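Local coordinates for uncharacterized protein Atu1656/AGR_C_3050 (Agrobacterium tumefaciens, PDB 2OJH), which is of unknown function but belongs to the TolB family and folds as a six-bladed beta-propeller, a scaffold often used for binding partner molecules, at residues L129-F143 with C146-I160. Residues are numbered along the deposited sequence; the frame is centred on the assembly and turned at random. Where two conformers were deposited one is given.
Sequences LPSYWHGWSPDGKSF and CGIRDQVFDIYSMDI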
loop_
_atom_site.group_PDB
_atom_site.type_symbol
_atom_site.label_atom_id
_atom_site.label_comp_id
_atom_site.label_asym_id
_atom_site.label_seq_id
_atom_site.Cartn_x
_atom_site.Cartn_y
_atom_site.Cartn_z
ATOM N N LEU A 129 13.312 -6.175 -12.750
ATOM C CA LEU A 129 12.957 -4.802 -12.365
ATOM C C LEU A 129 12.201 -4.080 -13.464
ATOM O O LEU A 129 12.257 -4.492 -14.628
ATOM C CB LEU A 129 14.225 -4.006 -11.996
ATOM C CG LEU A 129 15.172 -4.713 -11.035
ATOM C CD1 LEU A 129 16.403 -3.876 -10.718
ATOM C CD2 LEU A 129 14.453 -5.079 -9.719
ATOM N N PRO A 130 11.455 -3.019 -13.098
ATOM C CA PRO A 130 11.219 -2.625 -11.719
ATOM C C PRO A 130 10.119 -3.454 -11.036
ATOM O O PRO A 130 9.186 -3.951 -11.699
ATOM C CB PRO A 130 10.751 -1.176 -11.844
ATOM C CG PRO A 130 10.124 -1.088 -13.164
ATOM C CD PRO A 130 10.774 -2.116 -14.052
ATOM N N SER A 131 10.238 -3.582 -9.720
ATOM C CA SER A 131 9.242 -4.262 -8.892
ATOM C C SER A 131 8.848 -3.410 -7.666
ATOM O O SER A 131 9.708 -2.815 -7.005
ATOM C CB SER A 131 9.770 -5.620 -8.459
ATOM O OG SER A 131 10.103 -6.419 -9.585
ATOM N N TYR A 132 7.536 -3.330 -7.393
ATOM C CA TYR A 132 6.988 -2.426 -6.363
ATOM C C TYR A 132 6.278 -3.231 -5.265
ATOM O O TYR A 132 5.248 -3.836 -5.508
ATOM C CB TYR A 132 6.032 -1.424 -7.009
ATOM C CG TYR A 132 6.699 -0.640 -8.115
ATOM C CD1 TYR A 132 7.386 0.556 -7.838
ATOM C CD2 TYR A 132 6.664 -1.096 -9.436
ATOM C CE1 TYR A 132 7.996 1.289 -8.860
ATOM C CE2 TYR A 132 7.298 -0.400 -10.436
ATOM C CZ TYR A 132 7.956 0.797 -10.141
ATOM O OH TYR A 132 8.561 1.492 -11.161
ATOM N N TRP A 133 6.855 -3.267 -4.068
ATOM C CA TRP A 133 6.310 -4.076 -2.968
ATOM C C TRP A 133 4.905 -3.599 -2.517
ATOM O O TRP A 133 4.696 -2.396 -2.292
ATOM C CB TRP A 133 7.266 -4.062 -1.793
ATOM C CG TRP A 133 6.851 -5.103 -0.787
ATOM C CD1 TRP A 133 7.321 -6.378 -0.683
ATOM C CD2 TRP A 133 5.811 -4.971 0.201
ATOM N NE1 TRP A 133 6.676 -7.036 0.349
ATOM C CE2 TRP A 133 5.744 -6.187 0.899
ATOM C CE3 TRP A 133 4.989 -3.927 0.607
ATOM C CZ2 TRP A 133 4.834 -6.395 1.939
ATOM C CZ3 TRP A 133 4.065 -4.145 1.628
ATOM C CH2 TRP A 133 4.006 -5.361 2.284
ATOM N N HIS A 134 3.966 -4.533 -2.333
ATOM C CA HIS A 134 2.573 -4.138 -2.073
ATOM C C HIS A 134 1.780 -4.917 -1.003
ATOM O O HIS A 134 0.807 -4.369 -0.479
ATOM C CB HIS A 134 1.782 -4.028 -3.355
ATOM C CG HIS A 134 1.870 -2.674 -3.999
ATOM N ND1 HIS A 134 1.194 -1.567 -3.516
ATOM C CD2 HIS A 134 2.549 -2.256 -5.097
ATOM C CE1 HIS A 134 1.471 -0.523 -4.283
ATOM N NE2 HIS A 134 2.299 -0.911 -5.241
ATOM N N GLY A 135 2.206 -6.120 -0.613
ATOM C CA GLY A 135 1.500 -6.846 0.480
ATOM C C GLY A 135 2.265 -8.060 0.995
ATOM O O GLY A 135 2.944 -8.739 0.205
ATOM N N TRP A 136 2.168 -8.334 2.299
ATOM C CA TRP A 136 2.775 -9.521 2.902
ATOM C C TRP A 136 1.704 -10.586 3.131
ATOM O O TRP A 136 0.629 -10.276 3.634
ATOM C CB TRP A 136 3.427 -9.182 4.249
ATOM C CG TRP A 136 4.727 -9.894 4.525
ATOM C CD1 TRP A 136 4.937 -11.237 4.597
ATOM C CD2 TRP A 136 5.992 -9.274 4.781
ATOM N NE1 TRP A 136 6.266 -11.498 4.871
ATOM C CE2 TRP A 136 6.932 -10.304 4.984
ATOM C CE3 TRP A 136 6.423 -7.941 4.850
ATOM C CZ2 TRP A 136 8.276 -10.040 5.263
ATOM C CZ3 TRP A 136 7.760 -7.678 5.127
ATOM C CH2 TRP A 136 8.670 -8.722 5.326
ATOM N N SER A 137 2.010 -11.843 2.798
ATOM C CA SER A 137 1.057 -12.939 2.993
ATOM C C SER A 137 0.746 -13.078 4.489
ATOM O O SER A 137 1.638 -12.879 5.336
ATOM C CB SER A 137 1.571 -14.253 2.391
ATOM O OG SER A 137 2.591 -14.810 3.174
ATOM N N PRO A 138 -0.524 -13.385 4.837
ATOM C CA PRO A 138 -0.885 -13.576 6.240
ATOM C C PRO A 138 0.060 -14.511 7.005
ATOM O O PRO A 138 0.360 -14.248 8.172
ATOM C CB PRO A 138 -2.295 -14.166 6.148
ATOM C CG PRO A 138 -2.844 -13.504 4.916
ATOM C CD PRO A 138 -1.694 -13.543 3.960
ATOM N N ASP A 139 0.538 -15.581 6.370
ATOM C CA ASP A 139 1.455 -16.498 7.058
ATOM C C ASP A 139 2.915 -16.009 7.089
ATOM O O ASP A 139 3.795 -16.724 7.566
ATOM C CB ASP A 139 1.348 -17.936 6.502
ATOM C CG ASP A 139 1.829 -18.078 5.042
ATOM O OD1 ASP A 139 2.325 -17.110 4.423
ATOM O OD2 ASP A 139 1.706 -19.196 4.490
ATOM N N GLY A 140 3.156 -14.818 6.538
ATOM C CA GLY A 140 4.483 -14.200 6.500
ATOM C C GLY A 140 5.511 -14.780 5.534
ATOM O O GLY A 140 6.615 -14.241 5.410
ATOM N N LYS A 141 5.169 -15.869 4.854
ATOM C CA LYS A 141 6.144 -16.602 4.046
ATOM C C LYS A 141 6.315 -16.037 2.628
ATOM O O LYS A 141 7.301 -16.322 1.945
ATOM C CB LYS A 141 5.761 -18.084 3.977
ATOM C CG LYS A 141 5.677 -18.786 5.327
ATOM C CD LYS A 141 5.537 -20.291 5.100
ATOM C CE LYS A 141 5.508 -21.085 6.405
ATOM N NZ LYS A 141 4.232 -20.879 7.173
ATOM N N SER A 142 5.362 -15.221 2.187
ATOM C CA SER A 142 5.377 -14.746 0.807
ATOM C C SER A 142 4.995 -13.269 0.771
ATOM O O SER A 142 4.458 -12.749 1.740
ATOM C CB SER A 142 4.364 -15.530 -0.031
ATOM O OG SER A 142 4.734 -16.886 -0.140
ATOM N N PHE A 143 5.317 -12.588 -0.324
ATOM C CA PHE A 143 4.790 -11.238 -0.526
ATOM C C PHE A 143 4.357 -11.037 -1.961
ATOM O O PHE A 143 4.718 -11.803 -2.862
ATOM C CB PHE A 143 5.778 -10.155 -0.079
ATOM C CG PHE A 143 7.104 -10.165 -0.837
ATOM C CD1 PHE A 143 7.223 -9.548 -2.075
ATOM C CD2 PHE A 143 8.231 -10.791 -0.288
ATOM C CE1 PHE A 143 8.435 -9.551 -2.777
ATOM C CE2 PHE A 143 9.448 -10.799 -0.989
ATOM C CZ PHE A 143 9.542 -10.174 -2.232
ATOM N N CYS A 146 3.864 -5.387 -7.669
ATOM C CA CYS A 146 3.619 -5.033 -9.073
ATOM C C CYS A 146 4.996 -5.146 -9.712
ATOM O O CYS A 146 5.985 -4.623 -9.156
ATOM C CB CYS A 146 3.097 -3.607 -9.217
ATOM S SG CYS A 146 2.904 -3.106 -10.970
ATOM N N GLY A 147 5.088 -5.918 -10.801
ATOM C CA GLY A 147 6.307 -6.007 -11.578
ATOM C C GLY A 147 6.046 -5.467 -12.959
ATOM O O GLY A 147 5.039 -5.834 -13.590
ATOM N N ILE A 148 6.928 -4.593 -13.447
ATOM C CA ILE A 148 6.793 -4.126 -14.830
ATOM C C ILE A 148 7.858 -4.826 -15.653
ATOM O O ILE A 148 9.043 -4.813 -15.279
ATOM C CB ILE A 148 6.880 -2.581 -14.983
ATOM C CG1 ILE A 148 5.907 -1.893 -14.033
ATOM C CG2 ILE A 148 6.544 -2.141 -16.425
ATOM C CD1 ILE A 148 6.257 -0.426 -13.800
ATOM N N ARG A 149 7.419 -5.498 -16.717
ATOM C CA ARG A 149 8.313 -6.252 -17.591
ATOM C C ARG A 149 8.020 -5.861 -19.020
ATOM O O ARG A 149 6.946 -6.155 -19.547
ATOM C CB ARG A 149 8.104 -7.747 -17.397
ATOM C CG ARG A 149 8.086 -8.200 -15.924
ATOM C CD ARG A 149 9.480 -8.235 -15.288
ATOM N NE ARG A 149 9.387 -8.690 -13.904
ATOM C CZ ARG A 149 9.401 -7.887 -12.833
ATOM N NH1 ARG A 149 9.529 -6.575 -12.971
ATOM N NH2 ARG A 149 9.302 -8.395 -11.615
ATOM N N ASP A 150 8.973 -5.158 -19.632
ATOM C CA ASP A 150 8.775 -4.559 -20.956
ATOM C C ASP A 150 7.417 -3.868 -21.062
ATOM O O ASP A 150 6.678 -4.126 -22.006
ATOM C CB ASP A 150 8.925 -5.627 -22.044
ATOM C CG ASP A 150 10.305 -6.284 -22.021
ATOM O OD1 ASP A 150 11.300 -5.530 -21.959
ATOM O OD2 ASP A 150 10.388 -7.533 -22.054
ATOM N N GLN A 151 7.101 -3.016 -20.080
ATOM C CA GLN A 151 5.873 -2.206 -20.077
ATOM C C GLN A 151 4.588 -3.027 -19.924
ATOM O O GLN A 151 3.498 -2.562 -20.263
ATOM C CB GLN A 151 5.815 -1.313 -21.331
ATOM C CG GLN A 151 6.846 -0.182 -21.310
ATOM C CD GLN A 151 6.729 0.655 -20.059
ATOM O OE1 GLN A 151 5.658 1.198 -19.760
ATOM N NE2 GLN A 151 7.817 0.738 -19.293
ATOM N N VAL A 152 4.729 -4.251 -19.424
ATOM C CA VAL A 152 3.594 -5.072 -19.018
ATOM C C VAL A 152 3.577 -5.049 -17.474
ATOM O O VAL A 152 4.562 -5.441 -16.825
ATOM C CB VAL A 152 3.715 -6.532 -19.525
ATOM C CG1 VAL A 152 2.496 -7.345 -19.136
ATOM C CG2 VAL A 152 3.956 -6.568 -21.048
ATOM N N PHE A 153 2.464 -4.578 -16.912
ATOM C CA PHE A 153 2.295 -4.348 -15.487
ATOM C C PHE A 153 1.535 -5.543 -14.914
ATOM O O PHE A 153 0.340 -5.696 -15.183
ATOM C CB PHE A 153 1.432 -3.095 -15.236
ATOM C CG PHE A 153 2.078 -1.797 -15.635
ATOM C CD1 PHE A 153 2.360 -1.516 -16.974
ATOM C CD2 PHE A 153 2.338 -0.827 -14.681
ATOM C CE1 PHE A 153 2.927 -0.297 -17.346
ATOM C CE2 PHE A 153 2.884 0.417 -15.052
ATOM C CZ PHE A 153 3.206 0.669 -16.367
ATOM N N ASP A 154 2.211 -6.393 -14.136
ATOM C CA ASP A 154 1.528 -7.564 -13.596
ATOM C C ASP A 154 1.672 -7.744 -12.108
ATOM O O ASP A 154 2.599 -7.183 -11.471
ATOM C CB ASP A 154 2.017 -8.857 -14.271
ATOM C CG ASP A 154 1.382 -9.084 -15.628
ATOM O OD1 ASP A 154 0.134 -8.949 -15.766
ATOM O OD2 ASP A 154 2.153 -9.391 -16.558
ATOM N N ILE A 155 0.787 -8.590 -11.575
ATOM C CA ILE A 155 0.840 -8.991 -10.182
ATOM C C ILE A 155 1.718 -10.211 -10.086
ATOM O O ILE A 155 1.547 -11.177 -10.849
ATOM C CB ILE A 155 -0.589 -9.317 -9.655
ATOM C CG1 ILE A 155 -1.565 -8.141 -9.956
ATOM C CG2 ILE A 155 -0.557 -9.714 -8.162
ATOM C CD1 ILE A 155 -1.124 -6.750 -9.428
ATOM N N TYR A 156 2.664 -10.161 -9.151
ATOM C CA TYR A 156 3.583 -11.269 -8.911
ATOM C C TYR A 156 3.524 -11.591 -7.435
ATOM O O TYR A 156 3.110 -10.752 -6.619
ATOM C CB TYR A 156 5.042 -10.873 -9.244
ATOM C CG TYR A 156 5.298 -10.723 -10.707
ATOM C CD1 TYR A 156 5.762 -11.794 -11.462
ATOM C CD2 TYR A 156 5.023 -9.514 -11.363
ATOM C CE1 TYR A 156 5.940 -11.669 -12.850
ATOM C CE2 TYR A 156 5.198 -9.389 -12.740
ATOM C CZ TYR A 156 5.656 -10.470 -13.469
ATOM O OH TYR A 156 5.856 -10.348 -14.815
ATOM N N SER A 157 3.976 -12.795 -7.073
ATOM C CA SER A 157 4.242 -13.080 -5.688
ATOM C C SER A 157 5.594 -13.778 -5.590
ATOM O O SER A 157 6.088 -14.339 -6.573
ATOM C CB SER A 157 3.128 -13.937 -5.082
ATOM O OG SER A 157 3.077 -15.197 -5.714
HETATM N N MSE A 158 6.220 -13.703 -4.430
HETATM C CA MSE A 158 7.491 -14.379 -4.243
HETATM C C MSE A 158 7.457 -15.099 -2.928
HETATM O O MSE A 158 6.921 -14.589 -1.952
HETATM C CB MSE A 158 8.662 -13.389 -4.293
HETATM C CG MSE A 158 10.007 -13.973 -3.823
HETATM SE SE MSE A 158 11.486 -12.838 -4.356
HETATM C CE MSE A 158 11.242 -12.820 -6.276
ATOM N N ASP A 159 8.027 -16.298 -2.924
ATOM C CA ASP A 159 8.301 -17.038 -1.715
ATOM C C ASP A 159 9.645 -16.541 -1.172
ATOM O O ASP A 159 10.674 -16.626 -1.840
ATOM C CB ASP A 159 8.319 -18.541 -2.050
ATOM C CG ASP A 159 8.676 -19.405 -0.857
ATOM O OD1 ASP A 159 9.884 -19.521 -0.548
ATOM O OD2 ASP A 159 7.745 -19.966 -0.232
ATOM N N ILE A 160 9.624 -16.007 0.038
ATOM C CA ILE A 160 10.806 -15.386 0.637
ATOM C C ILE A 160 12.008 -16.330 0.818
ATOM O O ILE A 160 13.149 -15.940 0.527
ATOM C CB ILE A 160 10.442 -14.699 1.965
ATOM C CG1 ILE A 160 9.494 -13.529 1.706
ATOM C CG2 ILE A 160 11.667 -14.184 2.681
ATOM C CD1 ILE A 160 8.888 -13.028 2.973
#
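With CG held between the backbone N and the carbonyl carbon (chi1 61°), the F143 ring lies alongside M158. The CB of M158, a selenomethionine, sits over one ring face, 4.2 Å from the F143 centroid in a CH-pi contact, and its SE approaches obliquely. At the ring's edge comes I160, CG1 to F143 CD2 3.6 Å; beyond it the slender CD1 of I160 reaches the carbonyl oxygen of G140, the last residue of the type I turn S137-G140. Glycine suits that place, where phi is positive.

These residues belong to one four-stranded antiparallel propeller blade, in which strand 142-149 lies between 131-136 and 152-159, with 165-167 beyond the latter. F143 and M158 form a hydrogen-bonded pair through both backbone N-H groups, and Y132 with C146 does the same on the neighbouring seam.

Toward the far end of strand 142-149, R149 bends at chi2 (-75°), turning its guanidinium back over the CA of G147, which suits its place by having no side chain on that face. NH1 meets P130 O at 2.9 Å from above the carbonyl plane, while I148 N reaches the same oxygen nearly head-on, also at 2.9 Å; having no backbone N-H, P130 can join the backbone pairing only as an acceptor. R149 NH2 also makes a salt bridge with E165. Alongside, the branched I148 puts CD1 at the edge of the Y132 ring, 3.5 Å from CE2, and against P130 CG.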